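Local coordinates for putative type VI secretion protein (Escherichia coli, PDB 6SKI), which is a type VI secretion phospholipase effector that binds the TTR domain of the VgrG spike, which probably loads it for delivery and holds it inhibited, at residues R56-N61 with G251-F256; F257-R262 with I509-F514; V419-M424 with T443-P448. All coordinates share one frame; numbering follows the deposited sequence.

Interaction 1: R56-N61 with G251-F256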
loop_
_atom_site.group_PDB
_atom_site.type_symbol
_atom_site.label_atom_id
_atom_site.label_comp_id
_atom_site.label_asym_id
_atom_site.label_seq_id
_atom_site.Cartn_x
_atom_site.Cartn_y
_atom_site.Cartn_z
ATOM N N ARG A 56 10.310 -8.771 -6.355
ATOM C CA ARG A 56 10.401 -9.163 -7.754
ATOM C C ARG A 56 10.584 -10.667 -7.889
ATOM O O ARG A 56 10.054 -11.283 -8.820
ATOM C CB ARG A 56 11.552 -8.413 -8.417
ATOM C CG ARG A 56 11.334 -6.914 -8.495
ATOM C CD ARG A 56 12.315 -6.262 -9.445
ATOM N NE ARG A 56 13.507 -7.080 -9.636
ATOM C CZ ARG A 56 14.683 -6.823 -9.073
ATOM N NH1 ARG A 56 14.823 -5.771 -8.280
ATOM N NH2 ARG A 56 15.718 -7.619 -9.299
ATOM N N LEU A 57 11.325 -11.278 -6.964
ATOM C CA LEU A 57 11.500 -12.725 -7.001
ATOM C C LEU A 57 10.253 -13.453 -6.528
ATOM O O LEU A 57 9.953 -14.542 -7.022
ATOM C CB LEU A 57 12.702 -13.137 -6.156
ATOM C CG LEU A 57 14.054 -12.654 -6.666
ATOM C CD1 LEU A 57 15.166 -13.189 -5.796
ATOM C CD2 LEU A 57 14.245 -13.067 -8.107
ATOM N N MET A 58 9.518 -12.876 -5.574
ATOM C CA MET A 58 8.224 -13.432 -5.204
ATOM C C MET A 58 7.299 -13.492 -6.403
ATOM O O MET A 58 6.468 -14.400 -6.508
ATOM C CB MET A 58 7.584 -12.591 -4.101
ATOM C CG MET A 58 7.500 -13.267 -2.755
ATOM S SD MET A 58 6.494 -12.326 -1.601
ATOM C CE MET A 58 4.867 -12.981 -1.945
ATOM N N LYS A 59 7.431 -12.531 -7.316
ATOM C CA LYS A 59 6.599 -12.543 -8.516
ATOM C C LYS A 59 6.894 -13.746 -9.414
ATOM O O LYS A 59 6.073 -14.085 -10.272
ATOM C CB LYS A 59 6.765 -11.230 -9.279
ATOM C CG LYS A 59 5.700 -10.207 -8.920
ATOM C CD LYS A 59 5.864 -8.908 -9.678
ATOM C CE LYS A 59 7.071 -8.139 -9.188
ATOM N NZ LYS A 59 7.389 -6.998 -10.085
ATOM N N PHE A 60 8.052 -14.396 -9.245
ATOM C CA PHE A 60 8.346 -15.604 -10.018
ATOM C C PHE A 60 7.334 -16.708 -9.760
ATOM O O PHE A 60 7.080 -17.532 -10.644
ATOM C CB PHE A 60 9.740 -16.138 -9.693
ATOM C CG PHE A 60 10.831 -15.580 -10.552
ATOM C CD1 PHE A 60 11.393 -16.348 -11.556
ATOM C CD2 PHE A 60 11.320 -14.308 -10.337
ATOM C CE1 PHE A 60 12.405 -15.851 -12.338
ATOM C CE2 PHE A 60 12.334 -13.807 -11.118
ATOM C CZ PHE A 60 12.878 -14.580 -12.120
ATOM N N ASN A 61 6.779 -16.765 -8.554
ATOM C CA ASN A 61 5.825 -17.809 -8.206
ATOM C C ASN A 61 4.623 -17.770 -9.141
ATOM O O ASN A 61 3.937 -16.749 -9.246
ATOM C CB ASN A 61 5.383 -17.632 -6.755
ATOM C CG ASN A 61 4.698 -18.855 -6.195
ATOM O OD1 ASN A 61 5.338 -19.866 -5.933
ATOM N ND2 ASN A 61 3.394 -18.761 -5.983
ATOM N N GLY A 251 2.610 -12.137 -5.918
ATOM C CA GLY A 251 3.497 -13.271 -5.970
ATOM C C GLY A 251 3.134 -14.312 -4.932
ATOM O O GLY A 251 2.004 -14.387 -4.443
ATOM N N GLY A 252 4.118 -15.133 -4.593
ATOM C CA GLY A 252 3.896 -16.168 -3.602
ATOM C C GLY A 252 5.193 -16.864 -3.266
ATOM O O GLY A 252 6.258 -16.531 -3.788
ATOM N N ILE A 253 5.087 -17.833 -2.359
ATOM C CA ILE A 253 6.208 -18.676 -1.971
ATOM C C ILE A 253 5.887 -20.156 -2.071
ATOM O O ILE A 253 6.696 -20.980 -1.641
ATOM C CB ILE A 253 6.703 -18.336 -0.551
ATOM C CG1 ILE A 253 5.616 -18.641 0.478
ATOM C CG2 ILE A 253 7.131 -16.884 -0.466
ATOM C CD1 ILE A 253 6.155 -19.133 1.795
ATOM N N SER A 254 4.726 -20.521 -2.622
ATOM C CA SER A 254 4.299 -21.916 -2.602
ATOM C C SER A 254 5.236 -22.807 -3.408
ATOM O O SER A 254 5.450 -23.971 -3.055
ATOM C CB SER A 254 2.869 -22.033 -3.123
ATOM O OG SER A 254 2.704 -21.309 -4.327
ATOM N N ASN A 255 5.800 -22.285 -4.495
ATOM C CA ASN A 255 6.656 -23.072 -5.369
ATOM C C ASN A 255 8.138 -22.863 -5.101
ATOM O O ASN A 255 8.966 -23.430 -5.817
ATOM C CB ASN A 255 6.351 -22.757 -6.835
ATOM C CG ASN A 255 4.918 -23.054 -7.206
ATOM O OD1 ASN A 255 4.321 -24.000 -6.701
ATOM N ND2 ASN A 255 4.356 -22.244 -8.090
ATOM N N PHE A 256 8.494 -22.075 -4.093
ATOM C CA PHE A 256 9.885 -21.910 -3.697
ATOM C C PHE A 256 10.275 -23.072 -2.796
ATOM O O PHE A 256 9.721 -23.226 -1.704
ATOM C CB PHE A 256 10.097 -20.586 -2.969
ATOM C CG PHE A 256 10.086 -19.389 -3.866
ATOM C CD1 PHE A 256 11.243 -18.670 -4.092
ATOM C CD2 PHE A 256 8.917 -18.968 -4.468
ATOM C CE1 PHE A 256 11.236 -17.568 -4.911
ATOM C CE2 PHE A 256 8.905 -17.866 -5.286
ATOM C CZ PHE A 256 10.066 -17.166 -5.506
#

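Interaction 2: F257-R262 with I509-F514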
loop_
_atom_site.group_PDB
_atom_site.type_symbol
_atom_site.label_atom_id
_atom_site.label_comp_id
_atom_site.label_asym_id
_atom_site.label_seq_id
_atom_site.Cartn_x
_atom_site.Cartn_y
_atom_site.Cartn_z
ATOM N N PHE A 257 11.238 -23.877 -3.246
ATOM C CA PHE A 257 11.636 -25.057 -2.486
ATOM C C PHE A 257 12.172 -24.683 -1.111
ATOM O O PHE A 257 11.941 -25.399 -0.130
ATOM C CB PHE A 257 12.684 -25.845 -3.268
ATOM C CG PHE A 257 13.276 -26.989 -2.504
ATOM C CD1 PHE A 257 12.570 -28.163 -2.332
ATOM C CD2 PHE A 257 14.542 -26.890 -1.959
ATOM C CE1 PHE A 257 13.111 -29.211 -1.629
ATOM C CE2 PHE A 257 15.087 -27.936 -1.256
ATOM C CZ PHE A 257 14.372 -29.099 -1.091
ATOM N N ASP A 258 12.889 -23.564 -1.022
ATOM C CA ASP A 258 13.600 -23.236 0.209
ATOM C C ASP A 258 12.646 -22.848 1.333
ATOM O O ASP A 258 12.896 -23.170 2.500
ATOM C CB ASP A 258 14.592 -22.108 -0.058
ATOM C CG ASP A 258 15.546 -22.430 -1.186
ATOM O OD1 ASP A 258 15.187 -22.176 -2.355
ATOM O OD2 ASP A 258 16.656 -22.930 -0.908
ATOM N N ILE A 259 11.554 -22.158 1.010
ATOM C CA ILE A 259 10.762 -21.457 2.011
ATOM C C ILE A 259 9.281 -21.799 1.966
ATOM O O ILE A 259 8.513 -21.236 2.748
ATOM C CB ILE A 259 10.954 -19.933 1.893
ATOM C CG1 ILE A 259 10.691 -19.485 0.459
ATOM C CG2 ILE A 259 12.356 -19.542 2.320
ATOM C CD1 ILE A 259 11.073 -18.059 0.191
ATOM N N ASN A 260 8.846 -22.698 1.080
ATOM C CA ASN A 260 7.417 -22.990 0.994
ATOM C C ASN A 260 6.878 -23.654 2.254
ATOM O O ASN A 260 5.656 -23.740 2.418
ATOM C CB ASN A 260 7.109 -23.870 -0.218
ATOM C CG ASN A 260 7.972 -25.112 -0.278
ATOM O OD1 ASN A 260 8.636 -25.474 0.691
ATOM N ND2 ASN A 260 7.968 -25.771 -1.428
ATOM N N GLY A 261 7.754 -24.130 3.140
ATOM C CA GLY A 261 7.284 -24.768 4.358
ATOM C C GLY A 261 6.543 -23.814 5.274
ATOM O O GLY A 261 5.598 -24.208 5.962
ATOM N N ARG A 262 6.969 -22.552 5.305
ATOM C CA ARG A 262 6.314 -21.556 6.143
ATOM C C ARG A 262 4.841 -21.421 5.777
ATOM O O ARG A 262 4.477 -21.373 4.601
ATOM C CB ARG A 262 7.017 -20.206 6.004
ATOM C CG ARG A 262 6.365 -19.079 6.787
ATOM C CD ARG A 262 6.828 -19.058 8.232
ATOM N NE ARG A 262 8.277 -19.187 8.357
ATOM C CZ ARG A 262 9.113 -18.159 8.455
ATOM N NH1 ARG A 262 10.417 -18.371 8.568
ATOM N NH2 ARG A 262 8.646 -16.919 8.439
ATOM N N ILE A 509 11.051 -23.371 -7.693
ATOM C CA ILE A 509 12.076 -22.340 -7.650
ATOM C C ILE A 509 13.091 -22.710 -6.579
ATOM O O ILE A 509 12.726 -23.123 -5.475
ATOM C CB ILE A 509 11.478 -20.946 -7.383
ATOM C CG1 ILE A 509 10.408 -20.617 -8.423
ATOM C CG2 ILE A 509 12.563 -19.894 -7.400
ATOM C CD1 ILE A 509 9.015 -20.594 -7.871
ATOM N N PHE A 510 14.368 -22.554 -6.915
ATOM C CA PHE A 510 15.478 -22.886 -6.035
ATOM C C PHE A 510 16.341 -21.642 -5.929
ATOM O O PHE A 510 16.925 -21.201 -6.923
ATOM C CB PHE A 510 16.278 -24.066 -6.585
ATOM C CG PHE A 510 15.534 -25.366 -6.553
ATOM C CD1 PHE A 510 14.751 -25.754 -7.622
ATOM C CD2 PHE A 510 15.624 -26.203 -5.460
ATOM C CE1 PHE A 510 14.065 -26.944 -7.595
ATOM C CE2 PHE A 510 14.943 -27.396 -5.432
ATOM C CZ PHE A 510 14.160 -27.765 -6.499
ATOM N N ILE A 511 16.404 -21.063 -4.732
ATOM C CA ILE A 511 17.198 -19.863 -4.533
ATOM C C ILE A 511 18.674 -20.223 -4.543
ATOM O O ILE A 511 19.097 -21.212 -3.931
ATOM C CB ILE A 511 16.796 -19.171 -3.222
ATOM C CG1 ILE A 511 15.307 -18.826 -3.243
ATOM C CG2 ILE A 511 17.630 -17.934 -2.992
ATOM C CD1 ILE A 511 14.814 -18.188 -1.976
ATOM N N HIS A 512 19.466 -19.427 -5.251
ATOM C CA HIS A 512 20.912 -19.604 -5.252
ATOM C C HIS A 512 21.452 -19.070 -3.935
ATOM O O HIS A 512 21.642 -17.861 -3.774
ATOM C CB HIS A 512 21.539 -18.895 -6.445
ATOM C CG HIS A 512 21.395 -19.648 -7.728
ATOM N ND1 HIS A 512 21.519 -19.050 -8.962
ATOM C CD2 HIS A 512 21.132 -20.954 -7.965
ATOM C CE1 HIS A 512 21.345 -19.958 -9.905
ATOM N NE2 HIS A 512 21.107 -21.121 -9.327
ATOM N N ARG A 513 21.703 -19.974 -2.994
ATOM C CA ARG A 513 22.047 -19.607 -1.630
ATOM C C ARG A 513 23.518 -19.274 -1.456
ATOM O O ARG A 513 23.908 -18.809 -0.381
ATOM C CB ARG A 513 21.656 -20.741 -0.680
ATOM C CG ARG A 513 20.157 -20.973 -0.612
ATOM C CD ARG A 513 19.736 -21.918 0.508
ATOM N NE ARG A 513 20.393 -23.222 0.449
ATOM C CZ ARG A 513 21.493 -23.543 1.122
ATOM N NH1 ARG A 513 22.063 -22.656 1.926
ATOM N NH2 ARG A 513 22.017 -24.754 1.000
ATOM N N PHE A 514 24.340 -19.494 -2.481
ATOM C CA PHE A 514 25.770 -19.227 -2.407
ATOM C C PHE A 514 26.209 -18.164 -3.404
ATOM O O PHE A 514 27.413 -18.005 -3.634
ATOM C CB PHE A 514 26.554 -20.522 -2.631
ATOM C CG PHE A 514 26.095 -21.653 -1.766
ATOM C CD1 PHE A 514 25.675 -22.844 -2.329
ATOM C CD2 PHE A 514 26.062 -21.519 -0.391
ATOM C CE1 PHE A 514 25.241 -23.883 -1.536
ATOM C CE2 PHE A 514 25.630 -22.554 0.406
ATOM C CZ PHE A 514 25.219 -23.738 -0.168
#

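Interaction 3: V419-M424 with T443-P448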
loop_
_atom_site.group_PDB
_atom_site.type_symbol
_atom_site.label_atom_id
_atom_site.label_comp_id
_atom_site.label_asym_id
_atom_site.label_seq_id
_atom_site.Cartn_x
_atom_site.Cartn_y
_atom_site.Cartn_z
ATOM N N VAL A 419 -7.810 11.941 -10.063
ATOM C CA VAL A 419 -9.252 11.750 -9.958
ATOM C C VAL A 419 -9.572 10.747 -8.860
ATOM O O VAL A 419 -10.477 10.961 -8.044
ATOM C CB VAL A 419 -9.826 11.303 -11.314
ATOM C CG1 VAL A 419 -11.315 11.043 -11.204
ATOM C CG2 VAL A 419 -9.534 12.334 -12.382
ATOM N N CYS A 420 -8.830 9.640 -8.816
ATOM C CA CYS A 420 -9.053 8.658 -7.759
ATOM C C CYS A 420 -8.733 9.238 -6.387
ATOM O O CYS A 420 -9.420 8.935 -5.403
ATOM C CB CYS A 420 -8.214 7.417 -8.034
ATOM S SG CYS A 420 -8.672 6.597 -9.568
ATOM N N LEU A 421 -7.710 10.089 -6.315
ATOM C CA LEU A 421 -7.405 10.818 -5.094
ATOM C C LEU A 421 -8.582 11.669 -4.653
ATOM O O LEU A 421 -8.926 11.702 -3.472
ATOM C CB LEU A 421 -6.181 11.700 -5.319
ATOM C CG LEU A 421 -5.630 12.420 -4.098
ATOM C CD1 LEU A 421 -5.186 11.434 -3.043
ATOM C CD2 LEU A 421 -4.501 13.317 -4.517
ATOM N N ARG A 422 -9.193 12.389 -5.590
ATOM C CA ARG A 422 -10.306 13.262 -5.236
ATOM C C ARG A 422 -11.519 12.458 -4.791
ATOM O O ARG A 422 -12.262 12.884 -3.900
ATOM C CB ARG A 422 -10.643 14.175 -6.410
ATOM C CG ARG A 422 -9.605 15.250 -6.595
ATOM C CD ARG A 422 -9.594 15.821 -7.983
ATOM N NE ARG A 422 -8.326 16.489 -8.246
ATOM C CZ ARG A 422 -8.129 17.792 -8.103
ATOM N NH1 ARG A 422 -9.118 18.571 -7.693
ATOM N NH2 ARG A 422 -6.944 18.315 -8.362
ATOM N N VAL A 423 -11.726 11.282 -5.382
ATOM C CA VAL A 423 -12.819 10.426 -4.927
ATOM C C VAL A 423 -12.571 9.944 -3.502
ATOM O O VAL A 423 -13.476 9.968 -2.653
ATOM C CB VAL A 423 -13.020 9.249 -5.894
ATOM C CG1 VAL A 423 -14.209 8.423 -5.464
ATOM C CG2 VAL A 423 -13.231 9.759 -7.299
ATOM N N MET A 424 -11.344 9.508 -3.206
ATOM C CA MET A 424 -11.037 9.089 -1.840
ATOM C C MET A 424 -11.120 10.256 -0.865
ATOM O O MET A 424 -11.535 10.080 0.286
ATOM C CB MET A 424 -9.664 8.427 -1.775
ATOM C CG MET A 424 -9.391 7.718 -0.457
ATOM S SD MET A 424 -10.527 6.379 -0.056
ATOM C CE MET A 424 -10.105 5.177 -1.301
ATOM N N THR A 443 0.503 21.541 -8.102
ATOM C CA THR A 443 0.378 21.351 -9.539
ATOM C C THR A 443 0.522 19.896 -9.946
ATOM O O THR A 443 0.175 19.546 -11.078
ATOM C CB THR A 443 1.418 22.195 -10.280
ATOM O OG1 THR A 443 2.725 21.660 -10.043
ATOM C CG2 THR A 443 1.368 23.637 -9.802
ATOM N N GLU A 444 1.013 19.045 -9.048
ATOM C CA GLU A 444 1.015 17.611 -9.281
ATOM C C GLU A 444 -0.364 17.002 -9.100
ATOM O O GLU A 444 -0.568 15.846 -9.481
ATOM C CB GLU A 444 1.998 16.929 -8.330
ATOM C CG GLU A 444 3.430 16.928 -8.812
ATOM C CD GLU A 444 4.408 17.278 -7.710
ATOM O OE1 GLU A 444 4.003 17.971 -6.754
ATOM O OE2 GLU A 444 5.581 16.860 -7.799
ATOM N N LEU A 445 -1.305 17.751 -8.531
ATOM C CA LEU A 445 -2.646 17.264 -8.254
ATOM C C LEU A 445 -3.699 17.966 -9.094
ATOM O O LEU A 445 -4.893 17.707 -8.916
ATOM C CB LEU A 445 -2.961 17.432 -6.769
ATOM C CG LEU A 445 -2.150 16.533 -5.841
ATOM C CD1 LEU A 445 -2.748 16.511 -4.449
ATOM C CD2 LEU A 445 -2.050 15.134 -6.414
ATOM N N GLN A 446 -3.288 18.831 -10.014
ATOM C CA GLN A 446 -4.223 19.562 -10.852
ATOM C C GLN A 446 -4.625 18.707 -12.040
ATOM O O GLN A 446 -3.788 18.049 -12.663
ATOM C CB GLN A 446 -3.617 20.879 -11.336
ATOM C CG GLN A 446 -3.318 21.860 -10.226
ATOM C CD GLN A 446 -4.492 22.054 -9.290
ATOM O OE1 GLN A 446 -5.592 22.399 -9.716
ATOM N NE2 GLN A 446 -4.266 21.822 -8.003
ATOM N N LEU A 447 -5.911 18.723 -12.344
ATOM C CA LEU A 447 -6.542 17.895 -13.355
ATOM C C LEU A 447 -6.587 18.624 -14.693
ATOM O O LEU A 447 -6.873 19.822 -14.738
ATOM C CB LEU A 447 -7.954 17.529 -12.928
ATOM C CG LEU A 447 -7.990 16.400 -11.907
ATOM C CD1 LEU A 447 -9.407 16.028 -11.608
ATOM C CD2 LEU A 447 -7.233 15.210 -12.451
ATOM N N PRO A 448 -6.292 17.923 -15.785
ATOM C CA PRO A 448 -6.491 18.515 -17.109
ATOM C C PRO A 448 -7.959 18.837 -17.326
ATOM O O PRO A 448 -8.842 18.240 -16.709
ATOM C CB PRO A 448 -6.011 17.418 -18.063
ATOM C CG PRO A 448 -5.092 16.585 -17.245
ATOM C CD PRO A 448 -5.683 16.588 -15.872
#

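Interaction 1: R56-N61 with G251-F256
M58 O is gripped by two backbone donors from opposite faces of its carbonyl plane: G252 N, with G252 N to M58 O at 3.1 Å and standing 42° out of that plane, and N61 N of its own turn. M58 O therefore joins the type I turn M58–N61 to the loop that follows strand 237-243. G251 suits the crossing because a CB there would run into M58 O and K59 N, and its phi of 109° suits a residue with none. This loop, in the family's catalytic domain of the alpha/beta-hydrolase clan, leads from one parallel strand of the central sheet toward the next. As an asparagine can, N61 spends both ends of its amide on the type I turn I253–F256. Its CG lies anti to the backbone N (chi1 -165°), sending the amide toward the facing turn: N61 OD1 takes N255 N at 2.9 Å in the carbonyl plane, while N61 ND2 gives to S254 OG at 3.1 Å, close to the amide plane. Alongside, the F256 ring turns its edge to L57 O and N61 CB. M58, bent at chi3, lays CE 3.5 Å from G252 N and also touches helix 144-154.

Interaction 2: F257-R262 with I509-F514
F257 N donates to I509 O at 2.8 Å in an almost straight bond (169°), while I509 N pairs with N255, so the loop 255-257 runs beside strand 509-511 in the pattern of a parallel pair; on its other edge the strand pairs antiparallel with 500-502. D258 carries on where the backbone pairing stops. Its CG sits beside its own backbone N (chi1 -55°), and D258 OD1 accepts from I511 N at 2.9 Å on the syn side, 27° out of the carboxylate plane. Aspartate is short enough to do the work of a strand carbonyl here. The other oxygen faces R513 at the edge of its guanidinium, but D258 OD2 to R513 NE is 4.0 Å, a long salt bridge. On the outer side, the F257 and F510 rings meet obliquely, their centroids 5.1 Å apart. Toward the interior, I259 CD1 comes to 4.3 Å from I511 CD1, and both isoleucines also touch helix 144-154; branched aliphatic chains suit this inward side. The carboxylate thus accepts a directed hydrogen bond from the strand through OD1, whereas R513 probably contributes a looser electrostatic pull through OD2 near the surface.

Interaction 3: V419-M424 with T443-P448
L421 and V419 meet L445 and L447 where helix 416-431 is crossed by the loop leading from it to helix 452-466: the connection between two successive helices folds back on the first. The apolar contacts come as two pairs, each crossing at about a right angle. L421 CD2 lies 3.6 Å from L445 CD2; the L421 side chain leaves with chi1 -174°, CG pointing away from the backbone N, which carries the methyls toward the loop, and the same leucine reaches W104 and L105 of helix 101-108. V419 CG2 approaches L447 CD2 at 3.7 Å and also packs on A455 and A458 of helix 452-466, where a compact branched side chain packs against small alanines. The second kind of contact is between a long polar chain and an aliphatic one. R422, extended from CG to NE, slides past L447 in the opposite direction, and L447 CG covers one face of the guanidinium. Arginine suits the place because its methylene chain and the flat guanidinium can both lie against L447. L447 divides its methyls: while CD2 faces V419, L447 CD1 sits 3.6 Å from R422 CD and equally far from R422 NE.

Overall arrangement
Interactions 1 and 2 are neighbours, their centres 10 Å apart, sharing one continuous loop, 251-262, between strands 237-243 and 278-284; they meet directly at N255 O and I509 N, a probable hydrogen bond. Helix 144-154 touches side chains of both. Interaction 1 is the more buried and relies on amide and backbone hydrogen bonds between loop turns; interaction 2, farther from the chain's centre and partly exposed, adds paired rings and a long salt bridge. Interaction 3, partly buried, lies on the opposite side of the chain's centre and is nested in sequence inside the loop that interaction 2 closes. Its chemistry is mainly aliphatic, joining a helix to its following loop rather than segments distant in sequence.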